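Local coordinates for protein pectinesterase 1 (Solanum lycopersicum, PDB 1XG2) that hydrolyses the methyl esters of pectin in plant cell walls, and may prepare those walls for softening during fruit ripening, at residues E209-L212 with K213-P216. Numbering follows the deposited sequence.
Sequences EPVL and KEFP
Val-211 O takes hydrogen bonds from two successive amides across the turn. The N-H of Phe-215 makes the better one: N to Val-211 O is 3.1 Å and the N-H...O angle is 147°. The N-H of Glu-214 reaches the same oxygen at 3.1 Å from its N, but its bond is bent to 134° and is weak. Two amides thus converge on one carbonyl, an i to i+4 bond and a weak i to i+3 bond that curl the chain into a short helical turn; Leu-212, Lys-213 and Glu-214 all have helical backbone torsions, in agreement with this. Within the same turn a water separately bridges Pro-210 O and the N-H of Lys-213, donating to Pro-210 O at 3.2 Å and accepting from the Lys-213 amide.

Beside this turn, the side chains of Val-211 and Phe-215 run in the same direction. CG2 of Val-211 meets the ring of Phe-215 in the ring plane, at its edge, 3.6 Å from CD2; this methyl sits between the backbone N and the carbonyl carbon of its own residue. One face of the ring is covered by the adjacent Glu-214, whose CG lies 3.8 Å above its centre. With that CG anti to the backbone N (chi1 -177°), the start of the Glu-214 chain lies across the ring of Phe-215. Phe-215 is the buried member, packing also on Lys-172 and Pro-173, whereas Leu-212 rests on Leu-239.

Immediately afterward, Pro-216 pairs through its backbone with Asn-179, leading into strand 217-220. This single helical turn therefore belongs to a surface loop joining strands 201-204 and 217-220 of two parallel sheets in the right-handed parallel beta-helix characteristic of pectinesterases.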
ATOM      1  N   GLU A 209     -19.422  16.683  11.084  1.00 21.21           N
ATOM      2  CA  GLU A 209     -19.586  18.132  10.877  1.00 23.20           C
ATOM      3  C   GLU A 209     -20.043  18.930  12.124  1.00 23.55           C
ATOM      4  O   GLU A 209     -19.513  19.996  12.383  1.00 23.46           O
ATOM      5  CB  GLU A 209     -20.544  18.409   9.700  1.00 24.04           C
ATOM      6  CG  GLU A 209     -19.961  19.309   8.616  1.00 28.08           C
ATOM      7  CD  GLU A 209     -20.793  19.294   7.333  1.00 34.01           C
ATOM      8  OE1 GLU A 209     -20.205  19.423   6.226  1.00 35.77           O
ATOM      9  OE2 GLU A 209     -22.038  19.141   7.429  1.00 36.63           O
ATOM     10  N   PRO A 210     -21.007  18.445  12.894  1.00 24.28           N
ATOM     11  CA  PRO A 210     -21.430  19.184  14.100  1.00 25.07           C
ATOM     12  C   PRO A 210     -20.402  19.191  15.240  1.00 25.12           C
ATOM     13  O   PRO A 210     -20.514  20.027  16.134  1.00 25.68           O
ATOM     14  CB  PRO A 210     -22.694  18.444  14.559  1.00 25.18           C
ATOM     15  CG  PRO A 210     -23.026  17.442  13.491  1.00 25.58           C
ATOM     16  CD  PRO A 210     -21.781  17.209  12.701  1.00 24.63           C
ATOM     17  N   VAL A 211     -19.442  18.267  15.218  1.00 24.68           N
ATOM     18  CA  VAL A 211     -18.524  18.067  16.337  1.00 24.41           C
ATOM     19  C   VAL A 211     -17.049  18.179  15.931  1.00 24.28           C
ATOM     20  O   VAL A 211     -16.187  17.536  16.520  1.00 23.30           O
ATOM     21  CB  VAL A 211     -18.775  16.698  17.015  1.00 24.39           C
ATOM     22  CG1 VAL A 211     -20.098  16.717  17.762  1.00 24.83           C
ATOM     23  CG2 VAL A 211     -18.755  15.549  15.988  1.00 24.36           C
ATOM     24  N   LEU A 212     -16.776  19.023  14.944  1.00 24.49           N
ATOM     25  CA  LEU A 212     -15.411  19.264  14.457  1.00 25.17           C
ATOM     26  C   LEU A 212     -14.438  19.665  15.552  1.00 25.00           C
ATOM     27  O   LEU A 212     -13.281  19.246  15.547  1.00 24.54           O
ATOM     28  CB  LEU A 212     -15.417  20.368  13.389  1.00 25.28           C
ATOM     29  CG  LEU A 212     -16.103  20.013  12.082  1.00 26.20           C
ATOM     30  CD1 LEU A 212     -16.024  21.185  11.108  1.00 26.71           C
ATOM     31  CD2 LEU A 212     -15.489  18.745  11.479  1.00 27.05           C
ATOM     32  N   LYS A 213     -14.914  20.479  16.491  1.00 25.22           N
ATOM     33  CA  LYS A 213     -14.063  20.995  17.555  1.00 25.80           C
ATOM     34  C   LYS A 213     -13.726  19.926  18.599  1.00 24.61           C
ATOM     35  O   LYS A 213     -12.718  20.041  19.303  1.00 25.47           O
ATOM     36  CB  LYS A 213     -14.714  22.226  18.211  1.00 26.55           C
ATOM     37  CG  LYS A 213     -14.966  23.404  17.258  1.00 30.03           C
ATOM     38  CD  LYS A 213     -13.666  23.994  16.661  1.00 33.75           C
ATOM     39  CE  LYS A 213     -13.754  25.523  16.458  1.00 35.73           C
ATOM     40  NZ  LYS A 213     -13.616  25.910  15.021  1.00 38.05           N
ATOM     41  N   GLU A 214     -14.559  18.892  18.715  1.00 23.03           N
ATOM     42  CA  GLU A 214     -14.265  17.781  19.616  1.00 22.17           C
ATOM     43  C   GLU A 214     -13.325  16.735  18.999  1.00 20.68           C
ATOM     44  O   GLU A 214     -12.526  16.110  19.710  1.00 20.07           O
ATOM     45  CB  GLU A 214     -15.555  17.104  20.075  1.00 22.52           C
ATOM     46  CG  GLU A 214     -15.307  15.974  21.076  1.00 25.20           C
ATOM     47  CD  GLU A 214     -16.569  15.302  21.596  1.00 28.14           C
ATOM     48  OE1 GLU A 214     -16.420  14.225  22.247  1.00 29.55           O
ATOM     49  OE2 GLU A 214     -17.684  15.836  21.342  1.00 28.13           O
ATOM     50  N   PHE A 215     -13.446  16.530  17.688  1.00 18.77           N
ATOM     51  CA  PHE A 215     -12.699  15.480  16.984  1.00 18.01           C
ATOM     52  C   PHE A 215     -11.927  16.106  15.844  1.00 17.15           C
ATOM     53  O   PHE A 215     -12.509  16.414  14.811  1.00 17.95           O
ATOM     54  CB  PHE A 215     -13.643  14.424  16.419  1.00 17.13           C
ATOM     55  CG  PHE A 215     -14.510  13.787  17.449  1.00 16.94           C
ATOM     56  CD1 PHE A 215     -13.985  12.859  18.331  1.00 17.30           C
ATOM     57  CD2 PHE A 215     -15.855  14.120  17.545  1.00 16.90           C
ATOM     58  CE1 PHE A 215     -14.796  12.254  19.297  1.00 17.18           C
ATOM     59  CE2 PHE A 215     -16.666  13.521  18.508  1.00 17.33           C
ATOM     60  CZ  PHE A 215     -16.138  12.595  19.383  1.00 16.58           C
ATOM     61  N   PRO A 216     -10.626  16.292  16.023  1.00 16.31           N
ATOM     62  CA  PRO A 216      -9.820  16.949  15.003  1.00 15.97           C
ATOM     63  C   PRO A 216      -9.524  15.967  13.880  1.00 15.08           C
ATOM     64  O   PRO A 216      -9.583  14.752  14.100  1.00 14.82           O
ATOM     65  CB  PRO A 216      -8.536  17.296  15.757  1.00 15.98           C
ATOM     66  CG  PRO A 216      -8.406  16.184  16.745  1.00 16.67           C
ATOM     67  CD  PRO A 216      -9.806  15.878  17.178  1.00 16.19           C
TER
HETATM   68  O   HOH W   1     -17.816  21.563  16.975  1.00 27.53           O